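PDB 1U84: hypothetical protein, which is of unknown function but folds as a compact, all-helical single-chain domain of the DUF1871 family. Local coordinates for residues A[43-48]-A[80-85]; A[15-20]-A[35-40]; A[52-57]-A[69-74]; A[21-26]-A[64-69]. All blocks are in the same frame, centred on the assembly; numbering follows the deposited sequence.

Contact 1 (A[43-48]-A[80-85]); sequences ETEDAR and ELKQAA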
loop_
_atom_site.group_PDB
_atom_site.type_symbol
_atom_site.label_atom_id
_atom_site.label_comp_id
_atom_site.label_asym_id
_atom_site.label_seq_id
_atom_site.Cartn_x
_atom_site.Cartn_y
_atom_site.Cartn_z
ATOM N N GLU A 43 -0.205 1.651 11.359
ATOM C CA GLU A 43 -0.094 0.633 12.417
ATOM C C GLU A 43 1.312 0.139 12.648
ATOM O O GLU A 43 1.548 -0.656 13.578
ATOM C CB GLU A 43 -1.055 -0.527 12.138
ATOM C CG GLU A 43 -2.508 -0.096 12.290
ATOM C CD GLU A 43 -3.500 -1.133 11.779
ATOM O OE1 GLU A 43 -3.058 -2.139 11.173
ATOM O OE2 GLU A 43 -4.723 -0.916 11.975
ATOM N N THR A 44 2.239 0.602 11.815
ATOM C CA THR A 44 3.635 0.178 11.884
ATOM C C THR A 44 4.611 1.236 11.385
ATOM O O THR A 44 4.203 2.207 10.720
ATOM C CB THR A 44 3.811 -1.123 11.089
ATOM O OG1 THR A 44 5.078 -1.728 11.409
ATOM C CG2 THR A 44 3.675 -0.883 9.555
ATOM N N GLU A 45 5.891 1.060 11.703
ATOM C CA GLU A 45 6.964 1.821 11.042
ATOM C C GLU A 45 7.908 0.885 10.276
ATOM O O GLU A 45 8.934 1.320 9.756
ATOM C CB GLU A 45 7.796 2.601 12.072
ATOM C CG GLU A 45 7.024 3.461 13.093
ATOM C CD GLU A 45 6.161 4.563 12.502
ATOM O OE1 GLU A 45 6.438 5.035 11.387
ATOM O OE2 GLU A 45 5.192 4.966 13.194
ATOM N N ASP A 46 7.539 -0.392 10.217
ATOM C CA ASP A 46 8.419 -1.439 9.713
ATOM C C ASP A 46 7.984 -1.909 8.309
ATOM O O ASP A 46 6.861 -2.391 8.152
ATOM C CB ASP A 46 8.397 -2.637 10.655
ATOM C CG ASP A 46 9.313 -3.762 10.185
ATOM O OD1 ASP A 46 10.534 -3.561 10.028
ATOM O OD2 ASP A 46 8.778 -4.858 9.995
ATOM N N ALA A 47 8.881 -1.768 7.345
ATOM C CA ALA A 47 8.541 -2.134 5.975
ATOM C C ALA A 47 8.138 -3.626 5.886
ATOM O O ALA A 47 7.200 -3.971 5.140
ATOM C CB ALA A 47 9.663 -1.804 5.035
ATOM N N ARG A 48 8.845 -4.531 6.574
ATOM C CA ARG A 48 8.470 -5.965 6.498
ATOM C C ARG A 48 7.043 -6.233 6.949
ATOM O O ARG A 48 6.304 -6.988 6.311
ATOM C CB ARG A 48 9.442 -6.869 7.299
ATOM C CG ARG A 48 10.805 -7.065 6.666
ATOM C CD ARG A 48 11.807 -7.723 7.654
ATOM N NE ARG A 48 13.189 -7.630 7.148
ATOM C CZ ARG A 48 14.025 -8.657 7.053
ATOM N NH1 ARG A 48 13.620 -9.847 7.461
ATOM N NH2 ARG A 48 15.269 -8.476 6.585
ATOM N N GLU A 80 8.587 5.737 3.584
ATOM C CA GLU A 80 9.468 6.894 3.276
ATOM C C GLU A 80 8.681 8.191 3.239
ATOM O O GLU A 80 9.092 9.203 3.850
ATOM C CB GLU A 80 10.187 6.723 1.947
ATOM C CG GLU A 80 11.325 5.764 2.037
ATOM C CD GLU A 80 11.845 5.392 0.679
ATOM O OE1 GLU A 80 11.495 6.094 -0.316
ATOM O OE2 GLU A 80 12.601 4.396 0.616
ATOM N N LEU A 81 7.521 8.161 2.587
ATOM C CA LEU A 81 6.648 9.341 2.581
ATOM C C LEU A 81 6.098 9.689 3.960
ATOM O O LEU A 81 6.112 10.845 4.356
ATOM C CB LEU A 81 5.511 9.179 1.579
ATOM C CG LEU A 81 4.520 10.351 1.540
ATOM C CD1 LEU A 81 5.206 11.686 1.295
ATOM C CD2 LEU A 81 3.437 10.087 0.519
ATOM N N LYS A 82 5.592 8.693 4.684
ATOM C CA LYS A 82 5.109 8.895 6.043
ATOM C C LYS A 82 6.203 9.539 6.921
ATOM O O LYS A 82 5.943 10.490 7.680
ATOM C CB LYS A 82 4.640 7.555 6.640
ATOM C CG LYS A 82 4.041 7.633 8.055
ATOM C CD LYS A 82 4.111 6.259 8.684
ATOM C CE LYS A 82 3.232 6.185 9.899
ATOM N NZ LYS A 82 3.475 4.892 10.586
ATOM N N GLN A 83 7.420 9.031 6.807
ATOM C CA GLN A 83 8.521 9.536 7.630
ATOM C C GLN A 83 8.912 10.956 7.207
ATOM O O GLN A 83 9.163 11.820 8.062
ATOM C CB GLN A 83 9.711 8.573 7.572
ATOM C CG GLN A 83 9.472 7.284 8.359
ATOM C CD GLN A 83 10.283 6.091 7.846
ATOM O OE1 GLN A 83 11.229 6.243 7.060
ATOM N NE2 GLN A 83 9.895 4.888 8.276
ATOM N N ALA A 84 8.933 11.195 5.900
ATOM C CA ALA A 84 9.286 12.511 5.360
ATOM C C ALA A 84 8.316 13.594 5.830
ATOM O O ALA A 84 8.703 14.768 5.954
ATOM C CB ALA A 84 9.369 12.473 3.856
ATOM N N ALA A 85 7.077 13.190 6.124
ATOM C CA ALA A 85 6.024 14.091 6.610
ATOM C C ALA A 85 5.825 14.129 8.130
ATOM O O ALA A 85 5.024 14.927 8.625
ATOM C CB ALA A 85 4.709 13.766 5.927
HETATM O O HOH W 1 10.783 2.304 7.754
#
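The ammonium group of Lys82, carried by helix 68-85, is gripped by several oxygens: it donates a hydrogen bond to the backbone O of Val41 and makes a salt bridge to the carboxylate of Glu45. The carboxylate is met on both oxygens, NZ of Lys82 lying 3.1 Å from OE1 and 3.1 Å from OE2 of Glu45, both weak. The backbone O of Thr44 is also close, 2.8 Å from Lys82 NZ. Lys82 reaches this cluster as an extended arm, CG anti to the backbone N (chi1 -177°), while the Glu45 chain bends at chi2 (-60°) and crosses it at about a right angle. A charged end on a buried lysine thus finds oxygens at the end of helix 31-41 and on the link to helix 47-62. The link contains an ST turn just before helix 47-62: OG1 of Thr44 accepts from N of Asp46 at 3.0 Å, and OD2 of Asp46, the N-cap of that helix, is hydrogen-bonded to OG1 of Thr49. Beside the salt bridge a water spans the two segments, donating to O of Glu45 at 2.9 Å and accepting from NE2 of Gln83 at 2.8 Å.

Contact 2 (A[15-20]-A[35-40]); sequences EWIGAW and ASVLQA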
loop_
_atom_site.group_PDB
_atom_site.type_symbol
_atom_site.label_atom_id
_atom_site.label_comp_id
_atom_site.label_asym_id
_atom_site.label_seq_id
_atom_site.Cartn_x
_atom_site.Cartn_y
_atom_site.Cartn_z
ATOM N N GLU A 15 -3.072 7.847 -3.478
ATOM C CA GLU A 15 -2.667 7.937 -4.897
ATOM C C GLU A 15 -1.565 6.965 -5.259
ATOM O O GLU A 15 -1.669 6.227 -6.251
ATOM C CB GLU A 15 -2.271 9.360 -5.267
ATOM C CG GLU A 15 -3.445 10.291 -5.446
ATOM C CD GLU A 15 -2.989 11.742 -5.605
ATOM O OE1 GLU A 15 -2.314 12.268 -4.682
ATOM O OE2 GLU A 15 -3.314 12.354 -6.652
ATOM N N TRP A 16 -0.520 6.929 -4.438
ATOM C CA TRP A 16 0.590 6.001 -4.658
ATOM C C TRP A 16 0.144 4.546 -4.628
ATOM O O TRP A 16 0.607 3.730 -5.427
ATOM C CB TRP A 16 1.668 6.226 -3.602
ATOM C CG TRP A 16 2.460 7.484 -3.785
ATOM C CD1 TRP A 16 2.158 8.553 -4.586
ATOM C CD2 TRP A 16 3.634 7.846 -3.059
ATOM N NE1 TRP A 16 3.121 9.523 -4.464
ATOM C CE2 TRP A 16 4.028 9.122 -3.511
ATOM C CE3 TRP A 16 4.420 7.197 -2.101
ATOM C CZ2 TRP A 16 5.168 9.768 -3.015
ATOM C CZ3 TRP A 16 5.546 7.853 -1.597
ATOM C CH2 TRP A 16 5.916 9.118 -2.072
ATOM N N ILE A 17 -0.764 4.199 -3.701
ATOM C CA ILE A 17 -1.176 2.815 -3.575
ATOM C C ILE A 17 -1.985 2.434 -4.806
ATOM O O ILE A 17 -1.727 1.394 -5.407
ATOM C CB ILE A 17 -1.966 2.534 -2.282
ATOM C CG1 ILE A 17 -1.087 2.803 -1.084
ATOM C CG2 ILE A 17 -2.442 1.081 -2.300
ATOM C CD1 ILE A 17 -1.888 3.204 0.208
ATOM N N GLY A 18 -2.911 3.307 -5.203
ATOM C CA GLY A 18 -3.723 3.019 -6.413
ATOM C C GLY A 18 -2.808 2.877 -7.619
ATOM O O GLY A 18 -2.932 1.924 -8.442
ATOM N N ALA A 19 -1.865 3.816 -7.715
ATOM C CA ALA A 19 -0.942 3.853 -8.860
ATOM C C ALA A 19 -0.040 2.637 -8.984
ATOM O O ALA A 19 0.405 2.291 -10.106
ATOM C CB ALA A 19 -0.125 5.130 -8.858
ATOM N N TRP A 20 0.223 1.965 -7.866
ATOM C CA TRP A 20 0.971 0.706 -7.848
ATOM C C TRP A 20 0.444 -0.276 -8.918
ATOM O O TRP A 20 1.228 -0.890 -9.664
ATOM C CB TRP A 20 0.875 0.077 -6.461
ATOM C CG TRP A 20 1.824 -1.036 -6.195
ATOM C CD1 TRP A 20 3.173 -1.088 -6.491
ATOM C CD2 TRP A 20 1.518 -2.227 -5.504
ATOM N NE1 TRP A 20 3.710 -2.262 -6.038
ATOM C CE2 TRP A 20 2.718 -2.978 -5.399
ATOM C CE3 TRP A 20 0.342 -2.734 -4.914
ATOM C CZ2 TRP A 20 2.755 -4.221 -4.775
ATOM C CZ3 TRP A 20 0.385 -3.972 -4.287
ATOM C CH2 TRP A 20 1.592 -4.700 -4.210
ATOM N N ALA A 35 -7.507 1.893 0.798
ATOM C CA ALA A 35 -7.939 2.304 2.145
ATOM C C ALA A 35 -7.368 1.360 3.218
ATOM O O ALA A 35 -6.955 1.822 4.302
ATOM C CB ALA A 35 -9.467 2.318 2.216
ATOM N N SER A 36 -7.367 0.055 2.908
ATOM C CA SER A 36 -6.892 -0.946 3.843
ATOM C C SER A 36 -5.398 -0.804 4.064
ATOM O O SER A 36 -4.915 -0.900 5.201
ATOM C CB SER A 36 -7.245 -2.355 3.347
ATOM O OG SER A 36 -8.650 -2.548 3.393
ATOM N N VAL A 37 -4.678 -0.504 2.988
ATOM C CA VAL A 37 -3.219 -0.366 3.112
ATOM C C VAL A 37 -2.942 0.918 3.905
ATOM O O VAL A 37 -2.063 0.925 4.769
ATOM C CB VAL A 37 -2.551 -0.329 1.726
ATOM C CG1 VAL A 37 -1.061 0.020 1.874
ATOM C CG2 VAL A 37 -2.701 -1.679 1.066
ATOM N N LEU A 38 -3.731 1.966 3.658
ATOM C CA LEU A 38 -3.559 3.225 4.408
ATOM C C LEU A 38 -3.708 2.955 5.907
ATOM O O LEU A 38 -2.901 3.439 6.709
ATOM C CB LEU A 38 -4.537 4.311 3.958
ATOM C CG LEU A 38 -4.340 5.630 4.719
ATOM C CD1 LEU A 38 -2.976 6.243 4.385
ATOM C CD2 LEU A 38 -5.467 6.546 4.314
ATOM N N GLN A 39 -4.740 2.201 6.303
ATOM C CA GLN A 39 -4.886 1.848 7.713
ATOM C C GLN A 39 -3.615 1.170 8.263
ATOM O O GLN A 39 -3.096 1.552 9.325
ATOM C CB GLN A 39 -6.081 0.916 7.838
ATOM C CG GLN A 39 -6.356 0.462 9.218
ATOM C CD GLN A 39 -6.809 1.597 10.085
ATOM O OE1 GLN A 39 -7.450 2.562 9.616
ATOM N NE2 GLN A 39 -6.500 1.499 11.356
ATOM N N ALA A 40 -3.093 0.218 7.509
ATOM C CA ALA A 40 -1.917 -0.584 7.944
ATOM C C ALA A 40 -0.699 0.350 8.079
ATOM O O ALA A 40 0.181 0.097 8.894
ATOM C CB ALA A 40 -1.611 -1.649 6.920
#
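Ile17 of helix 8-20 meets Val37 of helix 31-41 through the long branch of its side chain. From CB, which points at the other helix, CG1 leaves anti to the carbonyl carbon (chi1 -63°) and comes within 4.1 Å of CG1 of Val37. The chain then carries on to CD1, the atom that does most of the touching. CD1 of Ile17 rests 3.7 Å from CG1 of Val37 and 3.9 Å from its CB, and beyond the valine it approaches the backbone, lying 4.1 Å from N of Leu38. Val37 offers the branch that stands anti to its own backbone N (chi1 172°), and the two side chains lie alongside, pointing opposite ways, instead of meeting end on. The nearest CA atoms, of Ile17 and Val37, are 7.7 Å apart. Both residues are buried, and the side-chain contact is wholly aliphatic. Leu78 of helix 68-85 touches both of them, Tyr58 of helix 47-62 adds to the cover of Ile17, and Leu38 turns to Leu13 and Leu14, one turn or so earlier on helix 8-20. Aliphatic side chains converging in this way from separate helices, near the centre of the chain, are typical of the hydrophobic core of a small all-helical domain.

Contact 3 (A[52-57]-A[69-74]); sequences ARIQSI and PHCLKL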
loop_
_atom_site.group_PDB
_atom_site.type_symbol
_atom_site.label_atom_id
_atom_site.label_comp_id
_atom_site.label_asym_id
_atom_site.label_seq_id
_atom_site.Cartn_x
_atom_site.Cartn_y
_atom_site.Cartn_z
ATOM N N ALA A 52 3.846 -7.406 4.530
ATOM C CA ALA A 52 3.031 -8.593 4.758
ATOM C C ALA A 52 1.531 -8.241 4.783
ATOM O O ALA A 52 0.721 -8.983 4.239
ATOM C CB ALA A 52 3.455 -9.292 6.024
ATOM N N ARG A 53 1.182 -7.073 5.344
ATOM C CA ARG A 53 -0.219 -6.627 5.299
ATOM C C ARG A 53 -0.678 -6.378 3.849
ATOM O O ARG A 53 -1.767 -6.815 3.450
ATOM C CB ARG A 53 -0.485 -5.381 6.163
ATOM C CG ARG A 53 -0.431 -5.614 7.687
ATOM C CD ARG A 53 -1.637 -6.454 8.216
ATOM N NE ARG A 53 -2.908 -5.816 7.877
ATOM C CZ ARG A 53 -3.845 -6.366 7.107
ATOM N NH1 ARG A 53 -4.954 -5.703 6.835
ATOM N NH2 ARG A 53 -3.686 -7.596 6.619
ATOM N N ILE A 54 0.152 -5.667 3.087
ATOM C CA ILE A 54 -0.115 -5.408 1.663
ATOM C C ILE A 54 -0.361 -6.719 0.937
ATOM O O ILE A 54 -1.354 -6.868 0.189
ATOM C CB ILE A 54 1.020 -4.588 0.980
ATOM C CG1 ILE A 54 1.042 -3.168 1.567
ATOM C CG2 ILE A 54 0.803 -4.543 -0.544
ATOM C CD1 ILE A 54 2.285 -2.338 1.184
ATOM N N GLN A 55 0.521 -7.698 1.168
ATOM C CA GLN A 55 0.389 -8.967 0.472
ATOM C C GLN A 55 -0.962 -9.610 0.809
ATOM O O GLN A 55 -1.683 -10.041 -0.099
ATOM C CB GLN A 55 1.554 -9.898 0.844
ATOM C CG GLN A 55 1.589 -11.175 -0.003
ATOM C CD GLN A 55 2.743 -12.054 0.388
ATOM O OE1 GLN A 55 2.908 -12.379 1.555
ATOM N NE2 GLN A 55 3.571 -12.409 -0.590
ATOM N N SER A 56 -1.328 -9.640 2.086
ATOM C CA SER A 56 -2.596 -10.268 2.512
ATOM C C SER A 56 -3.826 -9.574 1.944
ATOM O O SER A 56 -4.789 -10.234 1.481
ATOM C CB SER A 56 -2.670 -10.344 4.042
ATOM O OG SER A 56 -1.563 -11.083 4.548
ATOM N N ILE A 57 -3.798 -8.238 1.990
ATOM C CA ILE A 57 -4.885 -7.395 1.462
ATOM C C ILE A 57 -5.137 -7.733 -0.015
ATOM O O ILE A 57 -6.290 -7.935 -0.451
ATOM C CB ILE A 57 -4.560 -5.866 1.664
ATOM C CG1 ILE A 57 -4.683 -5.494 3.153
ATOM C CG2 ILE A 57 -5.493 -5.023 0.781
ATOM C CD1 ILE A 57 -4.018 -4.199 3.535
ATOM N N PRO A 69 8.708 -9.503 -2.351
ATOM C CA PRO A 69 9.602 -8.350 -2.615
ATOM C C PRO A 69 8.928 -7.192 -3.372
ATOM O O PRO A 69 9.317 -6.049 -3.190
ATOM C CB PRO A 69 10.739 -8.959 -3.431
ATOM C CG PRO A 69 10.718 -10.481 -3.029
ATOM C CD PRO A 69 9.235 -10.760 -2.920
ATOM N N HIS A 70 7.931 -7.491 -4.207
ATOM C CA HIS A 70 7.143 -6.427 -4.853
ATOM C C HIS A 70 6.361 -5.633 -3.772
ATOM O O HIS A 70 6.369 -4.411 -3.804
ATOM C CB HIS A 70 6.187 -7.005 -5.913
ATOM C CG HIS A 70 5.746 -5.999 -6.920
ATOM N ND1 HIS A 70 6.605 -5.468 -7.855
ATOM C CD2 HIS A 70 4.535 -5.447 -7.164
ATOM C CE1 HIS A 70 5.947 -4.620 -8.623
ATOM N NE2 HIS A 70 4.695 -4.575 -8.214
ATOM N N CYS A 71 5.666 -6.341 -2.875
ATOM C CA CYS A 71 5.016 -5.712 -1.699
ATOM C C CYS A 71 6.006 -4.876 -0.880
ATOM O O CYS A 71 5.672 -3.771 -0.448
ATOM C CB CYS A 71 4.362 -6.763 -0.830
ATOM S SG CYS A 71 3.063 -7.676 -1.753
ATOM N N LEU A 72 7.211 -5.409 -0.662
ATOM C CA LEU A 72 8.202 -4.711 0.166
ATOM C C LEU A 72 8.656 -3.374 -0.431
ATOM O O LEU A 72 8.810 -2.414 0.322
ATOM C CB LEU A 72 9.401 -5.632 0.452
ATOM C CG LEU A 72 10.451 -5.125 1.420
ATOM C CD1 LEU A 72 9.874 -4.878 2.803
ATOM C CD2 LEU A 72 11.549 -6.172 1.465
ATOM N N LYS A 73 8.854 -3.289 -1.759
ATOM C CA LYS A 73 9.202 -2.011 -2.381
ATOM C C LYS A 73 8.110 -0.986 -2.132
ATOM O O LYS A 73 8.388 0.158 -1.758
ATOM C CB LYS A 73 9.490 -2.141 -3.884
ATOM C CG LYS A 73 10.870 -2.658 -4.192
ATOM C CD LYS A 73 11.027 -2.817 -5.711
ATOM C CE LYS A 73 12.319 -3.576 -6.038
ATOM N NZ LYS A 73 12.484 -3.619 -7.533
ATOM N N LEU A 74 6.856 -1.395 -2.308
ATOM C CA LEU A 74 5.776 -0.476 -2.055
ATOM C C LEU A 74 5.785 -0.040 -0.590
ATOM O O LEU A 74 5.682 1.139 -0.300
ATOM C CB LEU A 74 4.421 -1.070 -2.459
ATOM C CG LEU A 74 3.259 -0.137 -2.080
ATOM C CD1 LEU A 74 3.259 1.181 -2.827
ATOM C CD2 LEU A 74 1.939 -0.850 -2.300
#
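Ile54 is the first residue of segment 52-57 of helix 47-62 to reach across to segment 69-74 of helix 68-85, and it does so with two branches. Its CG2, anti to the backbone N, lies 4.0 Å from SG of Cys71. The other branch ends in CD1, which packs 3.8 Å from CD2 of Leu74 and also comes within 4.0 Å of the backbone O of Cys71, so that Ile54 touches residues three apart on the facing helix. One step on, Gln55 brings its backbone and the root of its side chain: SG of Cys71 sits 3.7 Å from CA and 3.7 Å from CB of Gln55. The thiol is set there by chi1 of -61°, which places SG anti to the carbonyl carbon, and CA of Gln55 and CA of Cys71 are only 6.1 Å apart. Past CB the glutamine chain runs extended to NE2, which donates to the backbone O of Ile66 in the loop leading into helix 68-85. The axes of the two short helical segments approach to 8.7 Å with 120° between their directions. Trp20 of helix 8-20 lies against Ile54, Cys71 and Leu74 alike, while Ala51 also touches Cys71. The buried sulfur packs largely against carbon, and the crossing is held by dispersion and exclusion of water, with the glutamine amide supplying a polar tie beside it.

Contact 4 (A[21-26]-A[64-69]); sequences DPFGLG and EPIPFP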
loop_
_atom_site.group_PDB
_atom_site.type_symbol
_atom_site.label_atom_id
_atom_site.label_comp_id
_atom_site.label_asym_id
_atom_site.label_seq_id
_atom_site.Cartn_x
_atom_site.Cartn_y
_atom_site.Cartn_z
ATOM N N ASP A 21 -0.885 -0.369 -9.007
ATOM C CA ASP A 21 -1.575 -1.087 -10.098
ATOM C C ASP A 21 -0.866 -2.401 -10.501
ATOM O O ASP A 21 -0.437 -2.576 -11.666
ATOM C CB ASP A 21 -1.805 -0.153 -11.304
ATOM C CG ASP A 21 -2.754 -0.754 -12.345
ATOM O OD1 ASP A 21 -3.372 -1.816 -12.074
ATOM O OD2 ASP A 21 -2.869 -0.158 -13.445
ATOM N N PRO A 22 -0.745 -3.349 -9.565
ATOM C CA PRO A 22 -0.007 -4.594 -9.809
ATOM C C PRO A 22 -0.613 -5.483 -10.880
ATOM O O PRO A 22 0.096 -6.308 -11.444
ATOM C CB PRO A 22 -0.076 -5.316 -8.470
ATOM C CG PRO A 22 -1.305 -4.737 -7.806
ATOM C CD PRO A 22 -1.267 -3.303 -8.179
ATOM N N PHE A 23 -1.895 -5.294 -11.189
ATOM C CA PHE A 23 -2.531 -6.187 -12.170
ATOM C C PHE A 23 -2.962 -5.467 -13.454
ATOM O O PHE A 23 -3.705 -6.024 -14.271
ATOM C CB PHE A 23 -3.684 -6.941 -11.500
ATOM C CG PHE A 23 -3.238 -7.819 -10.370
ATOM C CD1 PHE A 23 -2.277 -8.812 -10.587
ATOM C CD2 PHE A 23 -3.735 -7.629 -9.082
ATOM C CE1 PHE A 23 -1.842 -9.637 -9.528
ATOM C CE2 PHE A 23 -3.298 -8.436 -8.012
ATOM C CZ PHE A 23 -2.338 -9.428 -8.245
ATOM N N GLY A 24 -2.509 -4.228 -13.639
ATOM C CA GLY A 24 -2.806 -3.505 -14.894
ATOM C C GLY A 24 -4.295 -3.267 -15.093
ATOM O O GLY A 24 -4.851 -3.454 -16.183
ATOM N N LEU A 25 -4.944 -2.843 -14.019
ATOM C CA LEU A 25 -6.391 -2.597 -14.008
ATOM C C LEU A 25 -6.760 -1.108 -13.995
ATOM O O LEU A 25 -7.929 -0.736 -14.122
ATOM C CB LEU A 25 -7.013 -3.300 -12.769
ATOM C CG LEU A 25 -6.858 -4.822 -12.640
ATOM C CD1 LEU A 25 -7.311 -5.293 -11.247
ATOM C CD2 LEU A 25 -7.633 -5.575 -13.724
ATOM N N GLY A 26 -5.745 -0.254 -13.873
ATOM C CA GLY A 26 -5.920 1.181 -13.751
ATOM C C GLY A 26 -5.966 1.573 -12.284
ATOM O O GLY A 26 -6.406 0.788 -11.434
ATOM N N GLU A 64 -4.702 -14.066 -5.613
ATOM C CA GLU A 64 -3.381 -14.141 -6.228
ATOM C C GLU A 64 -2.386 -13.525 -5.255
ATOM O O GLU A 64 -2.587 -12.399 -4.810
ATOM C CB GLU A 64 -3.365 -13.336 -7.523
ATOM C CG GLU A 64 -3.736 -14.138 -8.748
ATOM C CD GLU A 64 -3.970 -13.257 -9.941
ATOM O OE1 GLU A 64 -3.575 -12.075 -9.883
ATOM O OE2 GLU A 64 -4.552 -13.725 -10.936
ATOM N N PRO A 65 -1.316 -14.262 -4.907
ATOM C CA PRO A 65 -0.302 -13.688 -4.025
ATOM C C PRO A 65 0.734 -12.873 -4.818
ATOM O O PRO A 65 1.404 -13.416 -5.715
ATOM C CB PRO A 65 0.333 -14.933 -3.387
ATOM C CG PRO A 65 0.270 -15.960 -4.504
ATOM C CD PRO A 65 -1.022 -15.665 -5.265
ATOM N N ILE A 66 0.833 -11.582 -4.531
ATOM C CA ILE A 66 1.842 -10.747 -5.152
ATOM C C ILE A 66 3.156 -11.130 -4.465
ATOM O O ILE A 66 3.199 -11.249 -3.234
ATOM C CB ILE A 66 1.543 -9.228 -4.994
ATOM C CG1 ILE A 66 0.240 -8.862 -5.716
ATOM C CG2 ILE A 66 2.703 -8.395 -5.469
ATOM C CD1 ILE A 66 -0.189 -7.411 -5.608
ATOM N N PRO A 67 4.217 -11.340 -5.245
ATOM C CA PRO A 67 5.522 -11.664 -4.647
ATOM C C PRO A 67 5.874 -10.700 -3.513
ATOM O O PRO A 67 5.754 -9.480 -3.679
ATOM C CB PRO A 67 6.475 -11.473 -5.801
ATOM C CG PRO A 67 5.650 -11.915 -6.979
ATOM C CD PRO A 67 4.308 -11.272 -6.711
ATOM N N PHE A 68 6.316 -11.262 -2.394
ATOM C CA PHE A 68 6.695 -10.457 -1.245
ATOM C C PHE A 68 7.616 -9.279 -1.593
ATOM O O PHE A 68 7.379 -8.165 -1.109
ATOM C CB PHE A 68 7.282 -11.309 -0.103
ATOM C CG PHE A 68 7.486 -10.535 1.177
ATOM C CD1 PHE A 68 6.452 -10.407 2.083
ATOM C CD2 PHE A 68 8.715 -9.902 1.436
ATOM C CE1 PHE A 68 6.625 -9.678 3.272
ATOM C CE2 PHE A 68 8.896 -9.172 2.606
ATOM C CZ PHE A 68 7.843 -9.065 3.522
ATOM N N PRO A 69 8.708 -9.503 -2.351
ATOM C CA PRO A 69 9.602 -8.350 -2.615
ATOM C C PRO A 69 8.928 -7.192 -3.372
ATOM O O PRO A 69 9.317 -6.049 -3.190
ATOM C CB PRO A 69 10.739 -8.959 -3.431
ATOM C CG PRO A 69 10.718 -10.481 -3.029
ATOM C CD PRO A 69 9.235 -10.760 -2.920
#
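The ring of Phe23 receives a carboxylate oxygen and an isoleucine, both obliquely. OE1 of Glu64 comes to 3.0 Å from CE1 and 3.3 Å from CZ of Phe23, with the carboxylate plane turned 67° from the ring. The two side chains run in opposing senses, the glutamate extended beyond its CG. CG1 of Ile66 approaches the same end of the ring, 3.7 Å from CZ of Phe23, and a third flat group, the ring of Phe62, meets that of Phe23 with planes at about 60°. Ile66 has a second partner in Pro22: its CD1 lies 3.5 Å from CB and 3.6 Å from CG of the proline, the two side chains crossing at about a right angle. With CG1 anti to the carbonyl carbon (chi1 -63°), the isoleucine reaches both loop residues through one branch. The loop opens with a type I beta turn, Asp21 to Gly24, and the Asp21 carboxylate ties down the residues that follow: OD1 takes N of Leu25 at 2.7 Å by its syn lone pair while OD2 takes N of Gly26 at 2.9 Å from above the carboxylate plane. The hydroxyl of Tyr30 is hydrogen-bonded to OD1 of Asp21 and to N of Phe23. The contact joins the loop after helix 8-20 to the segment entering helix 68-85, with Tyr58 of helix 47-62 lying against both Pro22 and Ile66.

Contact 2, between helices 8-20 and 31-41, is complete along the chain before contacts 1 and 3 open, and its centre is about 4 Å from that of the chain. Contacts 1 and 3 both join the region of helix 47-62 to helix 68-85, contact 3 nested within the loop closed by contact 1, their centres about 13 Å apart. Contact 4 crosses the other three in sequence; its centre is about 21 Å from that of contact 1, on the opposite side of the chain's centre, but about 9 Å from that of contact 3, with which it shares Pro69. Trp20 links contact 2 to contacts 3 and 4, touching Leu74 and Ile66. The four helices pack round a core centred near contact 2, with contacts 1 and 4 farther out.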